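Local coordinates for protein putative NADPH:quinone oxidoreductase (Ralstonia eutropha, PDB 3IUP) that probably reduces quinones with NADPH, as a medium-chain dehydrogenase/reductase, and binds NADPH, at residues R38-P46 against P147-N156; P93-V102 against G116-Y127. All coordinates share one frame; numbering follows the deposited sequence.

Contact 1 (R38-P46 against P147-N156); sequences RIEASPLNP and PADGASSFVN. With NDP (NADPH dihydro-nicotinamide-adenine-dinucleotide phosphate), chain C.
Glu40 sets its CG anti to its own carbonyl carbon (chi1 -63°) and runs on extended, which lays the side chain alongside the ring of Pro147, the two pointing the same way; Glu40 OE1 ends 3.5 Å from Pro147 CG. The other oxygen, OE2, is gripped side-on by Arg38 through NE and NH2, both arriving from one face of the carboxylate, and this salt bridge fixes the glutamate's rotation. Next along, the methyl of Ala41 presses on the turn of 147-150 and meets Ala151 CB at 3.5 Å. Pro43 then lays its CD 3.2 Å from Ala151 O and its CG 3.5 Å from Ser152 OG. That hydroxyl and Asn45 OD1 are bridged by a water, 2.7 Å from Asn45 OD1 and as far from Ser152 OG; Tyr342 also bonds the serine, and Lys368 the asparagine oxygen. Asn45 comes to Val155 from the opposite direction, its ND2 4.0 Å from Val155 CB and bonded to Glu97. From here the contact opens onto the cofactor. With CG1 anti to its backbone N (chi1 170°), Val155 touches NADPH C5N of the nicotinamide ring, and Asn156 ND2 donates a nearly straight bond (168°) of 3.1 Å to the pyrophosphate oxygen O2N. Strand 34-43 pairs antiparallel with 98-105, 130-134 and 369-372, with Glu40 and Ala41 forming a classic bulge opposite Ala99; Leu370 of the last strand also touches Ala148 and Ala151, while helix 183-195 packs against Asn156.

Contact 2 (P93-V102 against G116-Y127); sequences PVGNEGAGVV and GKTVAAIGGAMY
Val101 and Thr118 face each other in an antiparallel pair of strands, 98-102 with 118-121, part of the GroES-like domain of the alcohol dehydrogenase family. Their backbones supply the regular part: Gly98 pairs with Ala121 and Gly100 with Val119 as hydrogen-bonded pairs, each through two N-H...O bonds. On the face of Val119 and Ala121, Gly98 and Gly100 put no side chain, and the selenomethionine Met126, bent at chi2 and chi3, lays its CE 3.7 Å from Gly98 N. On the face of Val101 and Thr118, Ala99 CB lies 4.3 Å from Ala120 CB.

Beyond the strands the chains stay tightly joined as loops. Gly124 N, Met126 N and Tyr127 N bond to Asn96 O, Gly95 O and Val94 O. Packing is close around the Tyr127 ring, whose hydroxyl bonds to Pro43, and Pro93 CB lies 3.4 Å from Ala125 CB, tighter than usual for two carbons. Waters join in here, one between Val94 N and Tyr127 O, another on Ala125 N with a weak bond to Pro93 O.

The other end is looser. Gly116 and Lys117 are exposed, and the lysine side chain starts out away from strand 98-102. There the ladder closes with Gly116 N to Val102 O, a bent bond of 136°, while Val102 CG2 and Val119 CG2 still touch at 3.9 Å. Back in the tight part, Gly95 CA sits over the centre of the Tyr127 ring, a CH-pi contact 3.6 Å from the centroid and 12° off the ring normal.

After strands 4-12 and 17-26 the chain enters strand 34-43, one side of contact 1, and helix 46-53. Strands 61-65 and 70-75, helix 78-84 and strand 90-93 lead to 93-102. Contact 2 closes a short loop of 13 residues, carrying helix 109-112, when 116-127 returns. Only later, at 147-156, does contact 1 close its own loop of 100 residues, so contact 2 is nested wholly inside it. The two touch: Ser42 OG lies 2.6 Å from Glu97 O, a probable hydrogen bond. Glu97 OE1 accepts from Phe154 N and Val155 N, and OE2 from Asn45 ND2, so this residue of contact 2 ties both segments of contact 1, joining the GroES-like sheet to the start of helix 155-169.

Contact 1 (R38-P46 against P147-N156)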
loop_
_atom_site.group_PDB
_atom_site.type_symbol
_atom_site.label_atom_id
_atom_site.label_comp_id
_atom_site.label_asym_id
_atom_site.label_seq_id
_atom_site.Cartn_x
_atom_site.Cartn_y
_atom_site.Cartn_z
ATOM N N ARG A 38 28.079 -30.357 -8.051
ATOM C CA ARG A 38 28.518 -30.626 -6.679
ATOM C C ARG A 38 28.507 -29.273 -5.958
ATOM O O ARG A 38 29.346 -28.429 -6.234
ATOM C CB ARG A 38 29.942 -31.216 -6.651
ATOM C CG ARG A 38 30.403 -31.620 -5.227
ATOM C CD ARG A 38 31.790 -32.210 -5.171
ATOM N NE ARG A 38 32.753 -31.203 -5.560
ATOM C CZ ARG A 38 33.570 -31.278 -6.612
ATOM N NH1 ARG A 38 33.614 -32.372 -7.369
ATOM N NH2 ARG A 38 34.394 -30.282 -6.865
ATOM N N ILE A 39 27.566 -29.080 -5.029
ATOM C CA ILE A 39 27.373 -27.758 -4.422
ATOM C C ILE A 39 28.398 -27.565 -3.293
ATOM O O ILE A 39 28.531 -28.408 -2.416
ATOM C CB ILE A 39 25.935 -27.569 -3.920
ATOM C CG1 ILE A 39 24.945 -27.724 -5.085
ATOM C CG2 ILE A 39 25.789 -26.178 -3.266
ATOM C CD1 ILE A 39 23.492 -27.872 -4.660
ATOM N N GLU A 40 29.141 -26.464 -3.370
ATOM C CA GLU A 40 30.217 -26.179 -2.407
ATOM C C GLU A 40 29.963 -24.925 -1.571
ATOM O O GLU A 40 30.723 -24.646 -0.623
ATOM C CB GLU A 40 31.568 -26.103 -3.129
ATOM C CG GLU A 40 31.895 -27.449 -3.755
ATOM C CD GLU A 40 33.243 -27.535 -4.396
ATOM O OE1 GLU A 40 33.892 -26.510 -4.562
ATOM O OE2 GLU A 40 33.678 -28.689 -4.667
ATOM N N ALA A 41 28.913 -24.166 -1.901
ATOM C CA ALA A 41 28.644 -22.899 -1.207
ATOM C C ALA A 41 27.184 -22.523 -1.397
ATOM O O ALA A 41 26.726 -22.360 -2.526
ATOM C CB ALA A 41 29.540 -21.770 -1.684
ATOM N N SER A 42 26.460 -22.359 -0.304
ATOM C CA SER A 42 25.078 -21.912 -0.373
ATOM C C SER A 42 24.754 -21.111 0.901
ATOM O O SER A 42 24.966 -21.605 1.996
ATOM C CB SER A 42 24.167 -23.126 -0.505
ATOM O OG SER A 42 22.817 -22.798 -0.568
ATOM N N PRO A 43 24.224 -19.897 0.754
ATOM C CA PRO A 43 24.046 -19.045 1.910
ATOM C C PRO A 43 22.775 -19.385 2.650
ATOM O O PRO A 43 21.838 -19.898 2.048
ATOM C CB PRO A 43 23.962 -17.654 1.278
ATOM C CG PRO A 43 23.285 -17.893 -0.011
ATOM C CD PRO A 43 23.865 -19.200 -0.488
ATOM N N LEU A 44 22.754 -19.093 3.959
ATOM C CA LEU A 44 21.557 -19.122 4.772
ATOM C C LEU A 44 20.964 -17.714 4.816
ATOM O O LEU A 44 21.377 -16.856 5.605
ATOM C CB LEU A 44 21.888 -19.597 6.186
ATOM C CG LEU A 44 21.968 -21.102 6.328
ATOM C CD1 LEU A 44 22.873 -21.479 7.504
ATOM C CD2 LEU A 44 20.540 -21.677 6.494
ATOM N N ASN A 45 20.069 -17.439 3.897
ATOM C CA ASN A 45 19.458 -16.125 3.799
ATOM C C ASN A 45 18.130 -16.181 4.599
ATOM O O ASN A 45 17.550 -17.276 4.819
ATOM C CB ASN A 45 19.152 -15.789 2.360
ATOM C CG ASN A 45 20.373 -15.586 1.489
ATOM O OD1 ASN A 45 21.420 -15.056 1.929
ATOM N ND2 ASN A 45 20.238 -15.996 0.184
ATOM N N PRO A 46 17.589 -15.016 4.961
ATOM C CA PRO A 46 16.304 -14.962 5.686
ATOM C C PRO A 46 15.164 -15.684 4.982
ATOM O O PRO A 46 14.422 -16.383 5.646
ATOM C CB PRO A 46 16.050 -13.451 5.800
ATOM C CG PRO A 46 17.449 -12.883 5.937
ATOM C CD PRO A 46 18.190 -13.672 4.837
ATOM N N PRO A 147 33.340 -21.217 -5.670
ATOM C CA PRO A 147 31.911 -21.298 -5.319
ATOM C C PRO A 147 31.492 -20.302 -4.223
ATOM O O PRO A 147 30.455 -19.656 -4.364
ATOM C CB PRO A 147 31.767 -22.747 -4.847
ATOM C CG PRO A 147 32.713 -23.456 -5.823
ATOM C CD PRO A 147 33.934 -22.568 -5.814
ATOM N N ALA A 148 32.302 -20.156 -3.174
ATOM C CA ALA A 148 32.014 -19.135 -2.149
ATOM C C ALA A 148 31.803 -17.744 -2.734
ATOM O O ALA A 148 30.833 -17.044 -2.372
ATOM C CB ALA A 148 33.080 -19.086 -1.096
ATOM N N ASP A 149 32.683 -17.342 -3.651
ATOM C CA ASP A 149 32.567 -16.044 -4.313
ATOM C C ASP A 149 31.241 -15.856 -5.062
ATOM O O ASP A 149 30.762 -14.744 -5.179
ATOM C CB ASP A 149 33.752 -15.795 -5.307
ATOM C CG ASP A 149 35.096 -15.661 -4.611
ATOM O OD1 ASP A 149 35.142 -15.210 -3.435
ATOM O OD2 ASP A 149 36.131 -16.008 -5.230
ATOM N N GLY A 150 30.654 -16.938 -5.560
ATOM C CA GLY A 150 29.407 -16.875 -6.305
ATOM C C GLY A 150 28.176 -17.415 -5.635
ATOM O O GLY A 150 27.133 -17.523 -6.261
ATOM N N ALA A 151 28.285 -17.747 -4.361
ATOM C CA ALA A 151 27.225 -18.454 -3.641
ATOM C C ALA A 151 25.933 -17.640 -3.537
ATOM O O ALA A 151 24.848 -18.201 -3.375
ATOM C CB ALA A 151 27.728 -18.788 -2.260
ATOM N N SER A 152 26.114 -16.321 -3.550
ATOM C CA SER A 152 25.035 -15.375 -3.304
ATOM C C SER A 152 24.834 -14.510 -4.534
ATOM O O SER A 152 24.610 -13.317 -4.417
ATOM C CB SER A 152 25.398 -14.499 -2.097
ATOM O OG SER A 152 25.374 -15.262 -0.888
ATOM N N SER A 153 24.907 -15.109 -5.722
ATOM C CA SER A 153 24.878 -14.337 -6.968
ATOM C C SER A 153 23.488 -13.821 -7.327
ATOM O O SER A 153 23.357 -12.907 -8.160
ATOM C CB SER A 153 25.371 -15.209 -8.138
ATOM O OG SER A 153 26.738 -15.433 -8.002
ATOM N N PHE A 154 22.451 -14.440 -6.794
ATOM C CA PHE A 154 21.092 -14.124 -7.264
ATOM C C PHE A 154 20.284 -13.255 -6.308
ATOM O O PHE A 154 19.831 -12.160 -6.678
ATOM C CB PHE A 154 20.318 -15.396 -7.597
ATOM C CG PHE A 154 20.857 -16.159 -8.771
ATOM C CD1 PHE A 154 20.326 -15.960 -10.036
ATOM C CD2 PHE A 154 21.850 -17.116 -8.610
ATOM C CE1 PHE A 154 20.791 -16.692 -11.142
ATOM C CE2 PHE A 154 22.325 -17.844 -9.690
ATOM C CZ PHE A 154 21.799 -17.637 -10.964
ATOM N N VAL A 155 20.023 -13.755 -5.103
ATOM C CA VAL A 155 18.969 -13.209 -4.277
ATOM C C VAL A 155 19.285 -11.737 -3.898
ATOM O O VAL A 155 18.528 -10.802 -4.203
ATOM C CB VAL A 155 18.741 -14.094 -3.028
ATOM C CG1 VAL A 155 17.804 -13.464 -1.964
ATOM C CG2 VAL A 155 18.159 -15.513 -3.481
ATOM N N ASN A 156 20.419 -11.524 -3.270
ATOM C CA ASN A 156 20.780 -10.148 -2.868
ATOM C C ASN A 156 21.192 -9.218 -4.012
ATOM O O ASN A 156 20.657 -8.073 -4.105
ATOM C CB ASN A 156 21.735 -10.117 -1.661
ATOM C CG ASN A 156 21.039 -10.533 -0.367
ATOM O OD1 ASN A 156 19.802 -10.643 -0.307
ATOM N ND2 ASN A 156 21.844 -10.808 0.690
HETATM P PA NDP C . 21.485 -9.882 6.529
HETATM O O1A NDP C . 22.769 -9.676 5.894
HETATM O O2A NDP C . 21.284 -11.074 7.382
HETATM O O5B NDP C . 21.249 -8.517 7.435
HETATM C C5B NDP C . 19.991 -8.408 8.109
HETATM C C4B NDP C . 19.886 -7.036 8.700
HETATM O O4B NDP C . 18.627 -6.984 9.306
HETATM C C3B NDP C . 20.954 -6.755 9.771
HETATM O O3B NDP C . 21.610 -5.512 9.636
HETATM C C2B NDP C . 20.139 -6.724 11.083
HETATM O O2B NDP C . 20.614 -5.785 12.047
HETATM C C1B NDP C . 18.769 -6.311 10.563
HETATM N N9A NDP C . 17.661 -6.754 11.419
HETATM C C8A NDP C . 17.470 -8.045 11.866
HETATM N N7A NDP C . 16.314 -8.097 12.552
HETATM C C5A NDP C . 15.738 -6.840 12.544
HETATM C C6A NDP C . 14.560 -6.290 13.087
HETATM N N6A NDP C . 13.715 -6.978 13.876
HETATM N N1A NDP C . 14.282 -4.956 12.873
HETATM C C2A NDP C . 15.134 -4.154 12.179
HETATM N N3A NDP C . 16.282 -4.695 11.647
HETATM C C4A NDP C . 16.582 -6.003 11.824
HETATM O O3 NDP C . 20.221 -9.907 5.522
HETATM P PN NDP C . 20.273 -9.947 3.962
HETATM O O1N NDP C . 21.071 -8.900 3.371
HETATM O O2N NDP C . 20.532 -11.334 3.448
HETATM O O5D NDP C . 18.710 -9.621 3.637
HETATM C C5D NDP C . 18.217 -8.288 3.843
HETATM C C4D NDP C . 16.695 -8.284 3.737
HETATM O O4D NDP C . 16.376 -8.365 2.332
HETATM C C3D NDP C . 15.961 -9.436 4.453
HETATM O O3D NDP C . 14.755 -8.991 5.043
HETATM C C2D NDP C . 15.636 -10.360 3.291
HETATM O O2D NDP C . 14.555 -11.256 3.502
HETATM C C1D NDP C . 15.313 -9.311 2.224
HETATM N N1N NDP C . 15.263 -9.859 0.850
HETATM C C2N NDP C . 14.045 -9.869 0.255
HETATM C C3N NDP C . 13.872 -10.369 -1.008
HETATM C C7N NDP C . 12.532 -10.246 -1.707
HETATM O O7N NDP C . 12.418 -10.892 -2.935
HETATM N N7N NDP C . 11.473 -9.593 -1.210
HETATM C C4N NDP C . 15.056 -10.649 -1.850
HETATM C C5N NDP C . 16.366 -10.590 -1.104
HETATM C C6N NDP C . 16.416 -10.185 0.224
HETATM P P2B NDP C . 20.842 -6.217 13.616
HETATM O O1X NDP C . 22.330 -6.565 13.762
HETATM O O2X NDP C . 19.967 -7.394 14.037
HETATM O O3X NDP C . 20.467 -4.948 14.398
HETATM O O HOH W 1 23.416 -14.064 0.441
#

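Contact 2 (P93-V102 against G116-Y127)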
loop_
_atom_site.group_PDB
_atom_site.type_symbol
_atom_site.label_atom_id
_atom_site.label_comp_id
_atom_site.label_asym_id
_atom_site.label_seq_id
_atom_site.Cartn_x
_atom_site.Cartn_y
_atom_site.Cartn_z
ATOM N N PRO A 93 12.728 -29.703 0.521
ATOM C CA PRO A 93 14.100 -29.312 0.360
ATOM C C PRO A 93 14.255 -27.820 0.644
ATOM O O PRO A 93 13.283 -27.065 0.581
ATOM C CB PRO A 93 14.385 -29.631 -1.117
ATOM C CG PRO A 93 13.202 -30.250 -1.664
ATOM C CD PRO A 93 12.061 -29.954 -0.768
ATOM N N VAL A 94 15.464 -27.380 0.962
ATOM C CA VAL A 94 15.658 -25.995 1.379
ATOM C C VAL A 94 16.874 -25.432 0.669
ATOM O O VAL A 94 17.791 -26.176 0.304
ATOM C CB VAL A 94 15.810 -25.910 2.923
ATOM C CG1 VAL A 94 15.982 -24.443 3.374
ATOM C CG2 VAL A 94 14.608 -26.515 3.607
ATOM N N GLY A 95 16.885 -24.115 0.478
ATOM C CA GLY A 95 18.029 -23.398 -0.026
ATOM C C GLY A 95 17.776 -22.906 -1.426
ATOM O O GLY A 95 17.774 -23.688 -2.374
ATOM N N ASN A 96 17.561 -21.596 -1.567
ATOM C CA ASN A 96 17.229 -21.014 -2.870
ATOM C C ASN A 96 18.367 -21.079 -3.852
ATOM O O ASN A 96 18.152 -21.428 -5.005
ATOM C CB ASN A 96 16.819 -19.536 -2.754
ATOM C CG ASN A 96 15.404 -19.368 -2.294
ATOM O OD1 ASN A 96 14.484 -19.903 -2.915
ATOM N ND2 ASN A 96 15.194 -18.575 -1.237
ATOM N N GLU A 97 19.565 -20.698 -3.416
ATOM C CA GLU A 97 20.660 -20.421 -4.323
ATOM C C GLU A 97 21.948 -21.029 -3.809
ATOM O O GLU A 97 22.102 -21.271 -2.605
ATOM C CB GLU A 97 20.873 -18.885 -4.509
ATOM C CG GLU A 97 21.364 -18.155 -3.292
ATOM C CD GLU A 97 21.558 -16.644 -3.479
ATOM O OE1 GLU A 97 21.743 -16.196 -4.641
ATOM O OE2 GLU A 97 21.629 -15.944 -2.428
ATOM N N GLY A 98 22.861 -21.274 -4.726
ATOM C CA GLY A 98 24.197 -21.729 -4.351
ATOM C C GLY A 98 25.114 -21.861 -5.532
ATOM O O GLY A 98 24.759 -21.517 -6.672
ATOM N N ALA A 99 26.284 -22.397 -5.273
ATOM C CA ALA A 99 27.309 -22.459 -6.299
ATOM C C ALA A 99 28.128 -23.691 -6.104
ATOM O O ALA A 99 28.220 -24.223 -4.981
ATOM C CB ALA A 99 28.206 -21.195 -6.238
ATOM N N GLY A 100 28.669 -24.198 -7.213
ATOM C CA GLY A 100 29.517 -25.359 -7.138
ATOM C C GLY A 100 30.126 -25.687 -8.484
ATOM O O GLY A 100 30.184 -24.847 -9.387
ATOM N N VAL A 101 30.530 -26.939 -8.624
ATOM C CA VAL A 101 31.214 -27.395 -9.822
ATOM C C VAL A 101 30.366 -28.416 -10.587
ATOM O O VAL A 101 29.773 -29.306 -9.994
ATOM C CB VAL A 101 32.556 -28.001 -9.461
ATOM C CG1 VAL A 101 33.263 -28.542 -10.726
ATOM C CG2 VAL A 101 33.422 -26.950 -8.777
ATOM N N VAL A 102 30.313 -28.267 -11.902
ATOM C CA VAL A 102 29.587 -29.196 -12.753
ATOM C C VAL A 102 30.449 -30.421 -12.958
ATOM O O VAL A 102 31.551 -30.325 -13.516
ATOM C CB VAL A 102 29.224 -28.599 -14.117
ATOM C CG1 VAL A 102 28.588 -29.687 -15.009
ATOM C CG2 VAL A 102 28.254 -27.393 -13.984
ATOM N N GLY A 116 32.617 -29.151 -16.006
ATOM C CA GLY A 116 33.791 -28.724 -15.272
ATOM C C GLY A 116 33.806 -27.287 -14.836
ATOM O O GLY A 116 34.712 -26.897 -14.099
ATOM N N LYS A 117 32.786 -26.517 -15.208
ATOM C CA LYS A 117 32.708 -25.121 -14.834
ATOM C C LYS A 117 32.185 -24.931 -13.412
ATOM O O LYS A 117 31.440 -25.744 -12.878
ATOM C CB LYS A 117 31.831 -24.370 -15.818
ATOM C CG LYS A 117 32.332 -24.466 -17.279
ATOM C CD LYS A 117 32.809 -23.176 -17.793
ATOM C CE LYS A 117 33.165 -23.265 -19.275
ATOM N NZ LYS A 117 34.393 -24.061 -19.426
ATOM N N THR A 118 32.608 -23.815 -12.840
ATOM C CA THR A 118 32.065 -23.308 -11.599
ATOM C C THR A 118 30.895 -22.422 -11.951
ATOM O O THR A 118 31.036 -21.424 -12.696
ATOM C CB THR A 118 33.146 -22.558 -10.781
ATOM O OG1 THR A 118 34.179 -23.490 -10.478
ATOM C CG2 THR A 118 32.554 -22.031 -9.451
ATOM N N VAL A 119 29.741 -22.802 -11.402
ATOM C CA VAL A 119 28.463 -22.171 -11.680
ATOM C C VAL A 119 27.707 -21.811 -10.404
ATOM O O VAL A 119 27.948 -22.381 -9.356
ATOM C CB VAL A 119 27.560 -23.096 -12.555
ATOM C CG1 VAL A 119 28.276 -23.417 -13.901
ATOM C CG2 VAL A 119 27.105 -24.363 -11.818
ATOM N N ALA A 120 26.781 -20.861 -10.548
ATOM C CA ALA A 120 25.760 -20.550 -9.531
ATOM C C ALA A 120 24.398 -20.858 -10.124
ATOM O O ALA A 120 24.186 -20.754 -11.346
ATOM C CB ALA A 120 25.840 -19.059 -9.088
ATOM N N ALA A 121 23.459 -21.221 -9.276
ATOM C CA ALA A 121 22.056 -21.447 -9.711
ATOM C C ALA A 121 21.116 -21.041 -8.629
ATOM O O ALA A 121 21.467 -21.162 -7.449
ATOM C CB ALA A 121 21.835 -22.907 -10.064
ATOM N N ILE A 122 19.898 -20.591 -8.990
ATOM C CA ILE A 122 18.855 -20.362 -8.001
ATOM C C ILE A 122 17.791 -21.451 -8.172
ATOM O O ILE A 122 16.652 -21.220 -8.414
ATOM C CB ILE A 122 18.286 -18.879 -7.944
ATOM C CG1 ILE A 122 17.330 -18.694 -6.762
ATOM C CG2 ILE A 122 17.609 -18.481 -9.199
ATOM C CD1 ILE A 122 17.062 -17.238 -6.365
ATOM N N GLY A 123 18.208 -22.666 -7.978
ATOM C CA GLY A 123 17.395 -23.823 -8.350
ATOM C C GLY A 123 16.459 -24.271 -7.262
ATOM O O GLY A 123 15.593 -25.107 -7.507
ATOM N N GLY A 124 16.634 -23.767 -6.034
ATOM C CA GLY A 124 15.986 -24.405 -4.901
ATOM C C GLY A 124 16.712 -25.705 -4.556
ATOM O O GLY A 124 17.508 -26.262 -5.365
ATOM N N ALA A 125 16.428 -26.213 -3.358
ATOM C CA ALA A 125 17.041 -27.461 -2.874
ATOM C C ALA A 125 18.572 -27.409 -2.942
ATOM O O ALA A 125 19.257 -28.413 -3.182
ATOM C CB ALA A 125 16.502 -28.697 -3.661
HETATM N N MSE A 126 19.135 -26.244 -2.647
HETATM C CA MSE A 126 20.598 -26.097 -2.759
HETATM C C MSE A 126 21.357 -26.541 -1.525
HETATM O O MSE A 126 22.588 -26.660 -1.586
HETATM C CB MSE A 126 21.019 -24.689 -3.170
HETATM C CG MSE A 126 20.295 -24.123 -4.367
HETATM SE SE MSE A 126 20.736 -25.171 -6.000
HETATM C CE MSE A 126 22.445 -24.668 -6.176
ATOM N N TYR A 127 20.654 -26.830 -0.425
ATOM C CA TYR A 127 21.295 -27.401 0.767
ATOM C C TYR A 127 21.365 -28.936 0.573
ATOM O O TYR A 127 20.604 -29.713 1.167
ATOM C CB TYR A 127 20.587 -27.067 2.063
ATOM C CG TYR A 127 20.466 -25.586 2.345
ATOM C CD1 TYR A 127 21.177 -24.622 1.635
ATOM C CD2 TYR A 127 19.569 -25.143 3.308
ATOM C CE1 TYR A 127 21.008 -23.270 1.921
ATOM C CE2 TYR A 127 19.404 -23.811 3.586
ATOM C CZ TYR A 127 20.148 -22.859 2.904
ATOM O OH TYR A 127 19.927 -21.536 3.171
HETATM O O HOH W 2 14.210 -25.266 -1.860
HETATM O O HOH W 3 17.523 -29.408 0.638
#